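PDB 2VK2: galactofuranose-binding protein YtfQ from Escherichia coli, which binds alpha- and beta-galactofuranose in the periplasm as the solute-binding component of the YtfQRT-YjfF ABC transporter. Local coordinates for residues Val95-Lys98 with Ser99-Met102; Lys148-Ala151 with Glu152-Asn156; Lys174-Glu177 with Val178-Phe182. All coordinates share one frame; numbering follows the deposited sequence.

In the fold
YtfQ has the two-lobed architecture of periplasmic sugar-binding proteins, and its local contacts fall on both lobes. Contact 1 lies in the lobe built on the parallel sheet that includes strands 86-89 and 103-106, whereas contacts 2 and 3 belong to helices of the other lobe. Contacts 2 and 3 have centres about 23 Å apart; from contact 1 the centres lie about 29 Å away for contact 2 and about 37 Å for contact 3, the latter on the opposite side of the chain's centre. None touches another. The side chains of Lys174 and Phe150 come to about 11 and 14 Å from the bound beta-D-galactofuranose, and that of Tyr101 to about 11 Å from sugar-binding Arg91.

Contact 1: Val95-Lys98 with Ser99-Met102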
ATOM      1  N   VAL A  95      -0.582   2.826  18.738  1.00 12.39           N
ATOM      2  CA  VAL A  95       0.001   3.182  20.031  1.00 12.39           C
ATOM      3  C   VAL A  95      -0.976   4.070  20.785  1.00 12.39           C
ATOM      4  O   VAL A  95      -1.732   4.832  20.178  1.00 12.53           O
ATOM      5  CB  VAL A  95       1.353   3.923  19.890  1.00 12.56           C
ATOM      6  CG1 VAL A  95       2.386   3.032  19.219  1.00 12.87           C
ATOM      7  CG2 VAL A  95       1.183   5.235  19.128  1.00 13.01           C
ATOM      8  N   LYS A  96      -0.968   3.960  22.109  1.00 12.13           N
ATOM      9  CA  LYS A  96      -1.816   4.794  22.956  0.50 12.15           C
ATOM     10  C   LYS A  96      -1.288   6.224  22.977  1.00 11.99           C
ATOM     11  O   LYS A  96      -2.058   7.183  22.931  1.00 12.06           O
ATOM     12  CB  LYS A  96      -1.869   4.234  24.382  0.50 12.29           C
ATOM     13  CG  LYS A  96      -2.931   4.870  25.275  0.50 12.52           C
ATOM     14  CD  LYS A  96      -4.338   4.493  24.838  0.50 12.79           C
ATOM     15  N   ASP A  97       0.034   6.357  23.045  1.00 11.50           N
ATOM     16  CA  ASP A  97       0.675   7.664  23.126  1.00 11.48           C
ATOM     17  C   ASP A  97       0.963   8.217  21.729  1.00 11.72           C
ATOM     18  O   ASP A  97       1.998   7.917  21.129  1.00 10.88           O
ATOM     19  CB  ASP A  97       1.963   7.574  23.951  1.00 11.40           C
ATOM     20  CG  ASP A  97       2.653   8.913  24.111  1.00 11.35           C
ATOM     21  OD1 ASP A  97       2.088   9.949  23.692  1.00 10.92           O
ATOM     22  OD2 ASP A  97       3.771   8.925  24.657  1.00 11.80           O
ATOM     23  N   LYS A  98       0.055   9.060  21.246  1.00 12.34           N
ATOM     24  CA  LYS A  98       0.144   9.625  19.899  1.00 13.14           C
ATOM     25  C   LYS A  98       1.260  10.663  19.769  1.00 12.53           C
ATOM     26  O   LYS A  98       1.597  11.073  18.656  1.00 12.39           O
ATOM     27  CB  LYS A  98      -1.192  10.265  19.495  1.00 14.20           C
ATOM     28  CG  LYS A  98      -2.416   9.362  19.636  1.00 16.08           C
ATOM     29  CD  LYS A  98      -2.307   8.119  18.774  1.00 17.88           C
ATOM     30  CE  LYS A  98      -3.610   7.338  18.764  1.00 18.45           C
ATOM     31  NZ  LYS A  98      -3.954   6.804  20.110  1.00 19.91           N
ATOM     32  N   SER A  99       1.832  11.089  20.895  1.00 11.94           N
ATOM     33  CA  SER A  99       2.958  12.022  20.875  1.00 11.53           C
ATOM     34  C   SER A  99       4.287  11.334  20.538  1.00 10.94           C
ATOM     35  O   SER A  99       5.317  12.000  20.439  1.00 10.95           O
ATOM     36  CB  SER A  99       3.070  12.767  22.210  1.00 11.68           C
ATOM     37  OG  SER A  99       3.644  11.958  23.221  1.00 12.50           O
ATOM     38  N   LEU A 100       4.263  10.015  20.354  1.00 10.25           N
ATOM     39  CA  LEU A 100       5.462   9.264  19.967  1.00 10.01           C
ATOM     40  C   LEU A 100       5.881   9.475  18.509  1.00  9.90           C
ATOM     41  O   LEU A 100       6.920   8.972  18.092  1.00 10.07           O
ATOM     42  CB  LEU A 100       5.273   7.767  20.238  1.00  9.93           C
ATOM     43  CG  LEU A 100       5.288   7.358  21.713  1.00 10.31           C
ATOM     44  CD1 LEU A 100       4.896   5.901  21.859  1.00 10.68           C
ATOM     45  CD2 LEU A 100       6.654   7.616  22.348  1.00 11.30           C
ATOM     46  N   TYR A 101       5.080  10.203  17.737  1.00  9.67           N
ATOM     47  CA  TYR A 101       5.449  10.551  16.366  1.00  9.79           C
ATOM     48  C   TYR A 101       4.759  11.844  15.964  1.00  9.71           C
ATOM     49  O   TYR A 101       3.776  12.246  16.586  1.00  9.59           O
ATOM     50  CB  TYR A 101       5.078   9.420  15.403  1.00 10.63           C
ATOM     51  CG  TYR A 101       3.598   9.150  15.328  1.00 11.25           C
ATOM     52  CD1 TYR A 101       2.807   9.792  14.383  1.00 11.82           C
ATOM     53  CD2 TYR A 101       2.984   8.268  16.211  1.00 11.88           C
ATOM     54  CE1 TYR A 101       1.454   9.565  14.307  1.00 12.48           C
ATOM     55  CE2 TYR A 101       1.619   8.028  16.139  1.00 12.55           C
ATOM     56  CZ  TYR A 101       0.863   8.685  15.183  1.00 12.15           C
ATOM     57  OH  TYR A 101      -0.491   8.467  15.088  1.00 13.13           O
ATOM     58  N   MET A 102       5.267  12.481  14.914  1.00  9.57           N
ATOM     59  CA  MET A 102       4.773  13.786  14.483  1.00 10.04           C
ATOM     60  C   MET A 102       3.479  13.663  13.690  1.00  9.60           C
ATOM     61  O   MET A 102       2.468  14.275  14.032  1.00  9.96           O
ATOM     62  CB  MET A 102       5.828  14.485  13.624  1.00 10.42           C
ATOM     63  CG  MET A 102       7.126  14.770  14.355  1.00 12.13           C
ATOM     64  SD  MET A 102       6.970  16.118  15.534  1.00 15.96           S
ATOM     65  CE  MET A 102       7.111  17.513  14.421  1.00 16.73           C
TER
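Asp97 and Ser99 illustrate how one carboxylate oxygen can organise a tight turn. Asp97 OD1 takes the backbone amide of Ser99, with N at 3.0 Å, and also its hydroxyl, with OG only 2.6 Å away. The first bond closes an Asx turn. The hydroxyl arrives on the syn side and close to the carboxylate plane, while the amide comes from well above that plane, 48° out of it, so the two donors grip OD1 from different directions. Ser99 OG can do this because it sits between its own backbone N and carbonyl carbon (chi1 77°), turned back over the turn. Superimposed on this is a type I beta turn, in which Leu100 N donates to Asp97 O at 3.2 Å. The leucine side chain crosses that of Asp97 at about a right angle, its CG 3.7 Å from OD2.

Lys98, at the second position of the turn, loops back. Bends at chi2 and chi4, both near -60°, bring NZ to Val95 O at 3.0 Å in the carbonyl plane, with a weak second bond to Lys96 O. Lys98 O lies 3.9 Å above the plane of the Tyr101 ring, toward the rim, while Val95 CG2 meets the ring edge at CE2. Lys98 O is also 3.2 Å from Tyr101 O; both accept from the ammonium of Lys271, which would ease the repulsion between them, and Lys271 also makes a cation-pi contact with the tyrosine.

This turn lies in the connection between strands 86-89 and 103-106, neighbours in the parallel sheet: Leu100 and Val95 rest on helix 73-81, through Leu76 and Glu73 respectively, and Tyr101 packs against Leu88 of strand 86-89.

Contact 2: Lys148-Ala151 with Glu152-Asn156; sequences KGFA and EAIKN
Phe150 and Ile154, four residues apart, show how side-chain torsions shape the buried side near a helix end. Phe150 lies in the last turn of helix 141-153, the crossover helix of the beta-alpha-beta unit that joins strands 129-135 and 160-167. With CG anti to the backbone N (chi1 -178°), Phe150 directs its ring inward, and Ile154 meets it with two branches. Methyl CG2 of Ile154 stands over one face of the Phe150 ring in a CH-pi contact, 4.2 Å from the centroid and 16° off the normal; Ile154 CD1 reaches the rim at Phe150 CE2, 3.9 Å away. Ile154 achieves this with CG1 lodged between its backbone N and carbonyl carbon (chi1 68°), leaving CG2 beside the backbone N. Outside the pair, the ring stacks with Tyr196 and touches Ile116 and Leu120 of helix 109-124, while Ile154 packs on Ile160 and Ile162 of strand 160-167.

On the outer face, Lys148 and Glu152 cross without forming a salt bridge. The lysine runs out fully extended, whereas the glutamate folds at chi2, and Lys148 NZ and Glu152 OE2 remain 5.9 Å apart; their nearest side-chain approach is between the CG atoms. Successive bonds tie the backbone beneath, from the amides of Glu152, Ala153 and Ile154 to the carbonyls four residues earlier. Beside the first of these bonds, Glu152 CG lies 3.2 Å from Lys148 O.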
ATOM      1  N   LYS A 148     -11.136  -4.289   5.839  1.00  9.20           N
ATOM      2  CA  LYS A 148     -12.337  -3.721   6.461  1.00  9.56           C
ATOM      3  C   LYS A 148     -13.164  -2.902   5.472  1.00  8.99           C
ATOM      4  O   LYS A 148     -14.384  -3.030   5.428  1.00  8.82           O
ATOM      5  CB  LYS A 148     -11.973  -2.848   7.673  1.00  9.96           C
ATOM      6  CG  LYS A 148     -13.186  -2.212   8.359  1.00 10.37           C
ATOM      7  CD  LYS A 148     -12.787  -1.234   9.455  1.00 11.62           C
ATOM      8  CE  LYS A 148     -13.989  -0.475  10.003  1.00 13.30           C
ATOM      9  NZ  LYS A 148     -13.583   0.722  10.794  1.00 15.59           N
ATOM     10  N   GLY A 149     -12.505  -2.042   4.700  1.00  8.59           N
ATOM     11  CA  GLY A 149     -13.212  -1.170   3.763  1.00  8.25           C
ATOM     12  C   GLY A 149     -14.014  -1.935   2.725  1.00  8.10           C
ATOM     13  O   GLY A 149     -15.173  -1.619   2.458  1.00  8.19           O
ATOM     14  N   PHE A 150     -13.391  -2.955   2.149  1.00  7.96           N
ATOM     15  CA  PHE A 150     -14.053  -3.804   1.165  1.00  8.13           C
ATOM     16  C   PHE A 150     -15.208  -4.571   1.803  1.00  8.42           C
ATOM     17  O   PHE A 150     -16.302  -4.622   1.245  1.00  8.48           O
ATOM     18  CB  PHE A 150     -13.038  -4.769   0.553  1.00  8.05           C
ATOM     19  CG  PHE A 150     -13.602  -5.658  -0.518  1.00  7.77           C
ATOM     20  CD1 PHE A 150     -13.703  -5.213  -1.834  1.00  7.69           C
ATOM     21  CD2 PHE A 150     -14.008  -6.948  -0.220  1.00  7.99           C
ATOM     22  CE1 PHE A 150     -14.220  -6.041  -2.827  1.00  8.01           C
ATOM     23  CE2 PHE A 150     -14.522  -7.778  -1.204  1.00  8.07           C
ATOM     24  CZ  PHE A 150     -14.623  -7.325  -2.512  1.00  8.04           C
ATOM     25  N   ALA A 151     -14.956  -5.146   2.979  1.00  8.81           N
ATOM     26  CA  ALA A 151     -15.965  -5.913   3.714  1.00  9.28           C
ATOM     27  C   ALA A 151     -17.207  -5.081   4.019  1.00  9.78           C
ATOM     28  O   ALA A 151     -18.338  -5.550   3.856  1.00 10.06           O
ATOM     29  CB  ALA A 151     -15.370  -6.461   5.007  1.00  9.35           C
ATOM     30  N   GLU A 152     -16.998  -3.844   4.456  1.00 10.34           N
ATOM     31  CA  GLU A 152     -18.111  -2.952   4.770  1.00 11.24           C
ATOM     32  C   GLU A 152     -18.900  -2.579   3.517  1.00 10.90           C
ATOM     33  O   GLU A 152     -20.126  -2.539   3.547  1.00 10.88           O
ATOM     34  CB  GLU A 152     -17.613  -1.687   5.472  1.00 11.93           C
ATOM     35  CG  GLU A 152     -17.055  -1.923   6.872  1.00 14.27           C
ATOM     36  CD  GLU A 152     -18.099  -2.384   7.875  1.00 17.55           C
ATOM     37  OE1 GLU A 152     -19.295  -2.078   7.695  1.00 19.99           O
ATOM     38  OE2 GLU A 152     -17.712  -3.052   8.858  1.00 20.33           O
ATOM     39  N   ALA A 153     -18.193  -2.332   2.415  1.00 10.85           N
ATOM     40  CA  ALA A 153     -18.832  -1.931   1.159  1.00 10.90           C
ATOM     41  C   ALA A 153     -19.744  -3.006   0.568  1.00 11.20           C
ATOM     42  O   ALA A 153     -20.732  -2.677  -0.084  1.00 11.10           O
ATOM     43  CB  ALA A 153     -17.780  -1.520   0.138  1.00 11.02           C
ATOM     44  N   ILE A 154     -19.423  -4.278   0.795  1.00 11.55           N
ATOM     45  CA  ILE A 154     -20.216  -5.380   0.229  1.00 12.42           C
ATOM     46  C   ILE A 154     -21.268  -5.939   1.191  1.00 13.77           C
ATOM     47  O   ILE A 154     -22.011  -6.852   0.827  1.00 13.42           O
ATOM     48  CB  ILE A 154     -19.317  -6.544  -0.276  1.00 12.16           C
ATOM     49  CG1 ILE A 154     -18.609  -7.260   0.885  1.00 11.86           C
ATOM     50  CG2 ILE A 154     -18.308  -6.028  -1.294  1.00 12.05           C
ATOM     51  CD1 ILE A 154     -17.968  -8.571   0.485  1.00 12.26           C
ATOM     52  N   LYS A 155     -21.350  -5.384   2.400  1.00 15.50           N
ATOM     53  CA  LYS A 155     -22.191  -5.957   3.461  1.00 17.31           C
ATOM     54  C   LYS A 155     -23.673  -6.044   3.084  1.00 16.76           C
ATOM     55  O   LYS A 155     -24.339  -7.030   3.411  1.00 17.18           O
ATOM     56  CB  LYS A 155     -22.036  -5.162   4.763  1.00 18.89           C
ATOM     57  CG  LYS A 155     -22.382  -5.954   6.018  1.00 21.58           C
ATOM     58  CD  LYS A 155     -21.243  -6.881   6.427  1.00 24.49           C
ATOM     59  CE  LYS A 155     -21.599  -7.700   7.657  1.00 24.91           C
ATOM     60  NZ  LYS A 155     -22.707  -8.657   7.392  1.00 26.44           N
ATOM     61  N   ASN A 156     -24.184  -5.023   2.399  1.00 15.75           N
ATOM     62  CA  ASN A 156     -25.588  -4.998   1.979  1.00 14.93           C
ATOM     63  C   ASN A 156     -25.820  -5.647   0.606  1.00 14.22           C
ATOM     64  O   ASN A 156     -26.887  -5.487   0.011  1.00 14.22           O
ATOM     65  CB  ASN A 156     -26.119  -3.558   1.977  1.00 14.84           C
ATOM     66  CG  ASN A 156     -27.643  -3.490   2.004  1.00 14.70           C
ATOM     67  OD1 ASN A 156     -28.299  -4.254   2.714  1.00 14.48           O
ATOM     68  ND2 ASN A 156     -28.211  -2.575   1.226  1.00 14.59           N
TER

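Contact 3: Lys174-Glu177 with Val178-Phe182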
ATOM      1  N   LYS A 174       4.076 -14.154  -4.663  1.00 11.78           N
ATOM      2  CA  LYS A 174       3.228 -14.809  -3.667  1.00 11.66           C
ATOM      3  C   LYS A 174       1.745 -14.666  -4.020  1.00 11.20           C
ATOM      4  O   LYS A 174       0.960 -15.586  -3.787  1.00 10.80           O
ATOM      5  CB  LYS A 174       3.517 -14.270  -2.265  1.00 12.18           C
ATOM      6  CG  LYS A 174       2.794 -15.004  -1.137  1.00 12.68           C
ATOM      7  CD  LYS A 174       3.349 -16.401  -0.899  1.00 14.71           C
ATOM      8  CE  LYS A 174       2.597 -17.107   0.219  1.00 15.41           C
ATOM      9  NZ  LYS A 174       2.673 -16.373   1.510  1.00 17.44           N
ATOM     10  N   GLY A 175       1.366 -13.523  -4.589  1.00 11.03           N
ATOM     11  CA  GLY A 175       0.011 -13.340  -5.106  1.00 11.11           C
ATOM     12  C   GLY A 175      -0.359 -14.410  -6.121  1.00 11.22           C
ATOM     13  O   GLY A 175      -1.454 -14.973  -6.072  1.00 11.05           O
ATOM     14  N   LYS A 176       0.566 -14.701  -7.037  1.00 11.41           N
ATOM     15  CA  LYS A 176       0.361 -15.757  -8.027  1.00 11.83           C
ATOM     16  C   LYS A 176       0.220 -17.126  -7.361  1.00 11.94           C
ATOM     17  O   LYS A 176      -0.695 -17.883  -7.681  1.00 12.09           O
ATOM     18  CB  LYS A 176       1.515 -15.787  -9.036  1.00 11.99           C
ATOM     19  CG  LYS A 176       1.327 -16.818 -10.144  1.00 12.16           C
ATOM     20  CD  LYS A 176       2.439 -16.755 -11.171  1.00 12.60           C
ATOM     21  CE  LYS A 176       2.187 -17.737 -12.299  1.00 13.58           C
ATOM     22  NZ  LYS A 176       3.311 -17.764 -13.269  1.00 15.13           N
ATOM     23  N   GLU A 177       1.130 -17.435  -6.442  1.00 12.21           N
ATOM     24  CA  GLU A 177       1.125 -18.713  -5.727  1.00 12.53           C
ATOM     25  C   GLU A 177      -0.189 -18.940  -4.980  1.00 11.92           C
ATOM     26  O   GLU A 177      -0.783 -20.017  -5.059  1.00 11.86           O
ATOM     27  CB  GLU A 177       2.300 -18.758  -4.749  1.00 12.65           C
ATOM     28  CG  GLU A 177       2.407 -20.021  -3.906  1.00 13.53           C
ATOM     29  CD  GLU A 177       3.448 -19.892  -2.813  1.00 14.60           C
ATOM     30  OE1 GLU A 177       4.534 -19.341  -3.091  1.00 17.61           O
ATOM     31  OE2 GLU A 177       3.181 -20.332  -1.675  1.00 17.91           O
ATOM     32  N   VAL A 178      -0.639 -17.921  -4.256  1.00 11.40           N
ATOM     33  CA  VAL A 178      -1.874 -18.029  -3.487  1.00 11.22           C
ATOM     34  C   VAL A 178      -3.089 -18.132  -4.415  1.00 10.98           C
ATOM     35  O   VAL A 178      -3.982 -18.943  -4.174  1.00 10.91           O
ATOM     36  CB  VAL A 178      -2.023 -16.856  -2.497  1.00 11.12           C
ATOM     37  CG1 VAL A 178      -3.369 -16.910  -1.792  1.00 11.34           C
ATOM     38  CG2 VAL A 178      -0.886 -16.888  -1.482  1.00 11.30           C
ATOM     39  N   MET A 179      -3.114 -17.336  -5.482  1.00 10.86           N
ATOM     40  CA  MET A 179      -4.203 -17.425  -6.457  1.00 10.98           C
ATOM     41  C   MET A 179      -4.277 -18.814  -7.094  1.00 11.48           C
ATOM     42  O   MET A 179      -5.371 -19.341  -7.297  1.00 11.28           O
ATOM     43  CB  MET A 179      -4.073 -16.362  -7.553  1.00 10.80           C
ATOM     44  CG  MET A 179      -5.300 -16.250  -8.458  1.00 10.71           C
ATOM     45  SD  MET A 179      -6.751 -15.649  -7.575  1.00 10.52           S
ATOM     46  CE  MET A 179      -8.048 -16.028  -8.753  1.00 10.65           C
ATOM     47  N   GLU A 180      -3.121 -19.400  -7.410  1.00 12.14           N
ATOM     48  CA  GLU A 180      -3.073 -20.772  -7.931  1.00 13.08           C
ATOM     49  C   GLU A 180      -3.760 -21.749  -6.979  1.00 13.08           C
ATOM     50  O   GLU A 180      -4.527 -22.609  -7.412  1.00 13.24           O
ATOM     51  CB  GLU A 180      -1.630 -21.220  -8.173  1.00 13.16           C
ATOM     52  CG  GLU A 180      -0.977 -20.610  -9.407  1.00 14.21           C
ATOM     53  CD  GLU A 180       0.528 -20.840  -9.469  1.00 14.69           C
ATOM     54  OE1 GLU A 180       1.133 -21.206  -8.438  1.00 17.15           O
ATOM     55  OE2 GLU A 180       1.113 -20.652 -10.557  1.00 17.01           O
ATOM     56  N   SER A 181      -3.491 -21.607  -5.682  1.00 13.28           N
ATOM     57  CA  SER A 181      -4.110 -22.467  -4.672  1.00 13.48           C
ATOM     58  C   SER A 181      -5.621 -22.239  -4.588  1.00 13.07           C
ATOM     59  O   SER A 181      -6.382 -23.192  -4.421  1.00 13.18           O
ATOM     60  CB  SER A 181      -3.461 -22.263  -3.298  1.00 13.74           C
ATOM     61  OG  SER A 181      -3.896 -21.064  -2.682  1.00 15.24           O
ATOM     62  N   PHE A 182      -6.050 -20.982  -4.701  1.00 12.67           N
ATOM     63  CA  PHE A 182      -7.478 -20.657  -4.703  1.00 12.49           C
ATOM     64  C   PHE A 182      -8.187 -21.271  -5.911  1.00 12.46           C
ATOM     65  O   PHE A 182      -9.274 -21.829  -5.779  1.00 12.29           O
ATOM     66  CB  PHE A 182      -7.711 -19.139  -4.715  1.00 12.43           C
ATOM     67  CG  PHE A 182      -7.334 -18.424  -3.433  1.00 12.34           C
ATOM     68  CD1 PHE A 182      -7.084 -19.106  -2.243  1.00 12.62           C
ATOM     69  CD2 PHE A 182      -7.277 -17.038  -3.422  1.00 12.19           C
ATOM     70  CE1 PHE A 182      -6.754 -18.411  -1.084  1.00 12.84           C
ATOM     71  CE2 PHE A 182      -6.961 -16.344  -2.265  1.00 12.37           C
ATOM     72  CZ  PHE A 182      -6.697 -17.029  -1.100  1.00 12.67           C
TER
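Lys174 and Val178 meet one turn apart, and their backbones supply the first of four consecutive helical hydrogen bonds: Val178 N donates to Lys174 O at 2.9 Å, followed by Met179 to Gly175, Glu180 to Lys176 and Ser181 to Glu177. A side-chain bond is added to the ladder. Ser181 OG, 2.6 Å from Val178 O, shares that carbonyl with Phe182 N, so a hydroxyl and a backbone amide both grip it.

Apolar contact is made by the aliphatic part of Lys174, which bends at chi2 (71°) and lays CE 3.9 Å from Val178 CG2. This is the side of helix 172-185 near the sheet, where Val178 touches Leu134 and Gln166; the helix belongs to the beta-alpha-beta crossover from strand 160-167 to strand 194-197. Met179 faces Val132 and, on helix 200-212, Ala206 and Ala209.

Charged groups lie farther round. Lys176 is stretched out through every torsion and crosses Glu180 obliquely, with Lys176 CE 3.6 Å from Glu180 OE2. Lys176 NZ is 4.5 Å from Glu180 OE2, beyond salt-bridge range, and pairs instead with Glu212, while Lys174 NZ forms a salt bridge with Asp169.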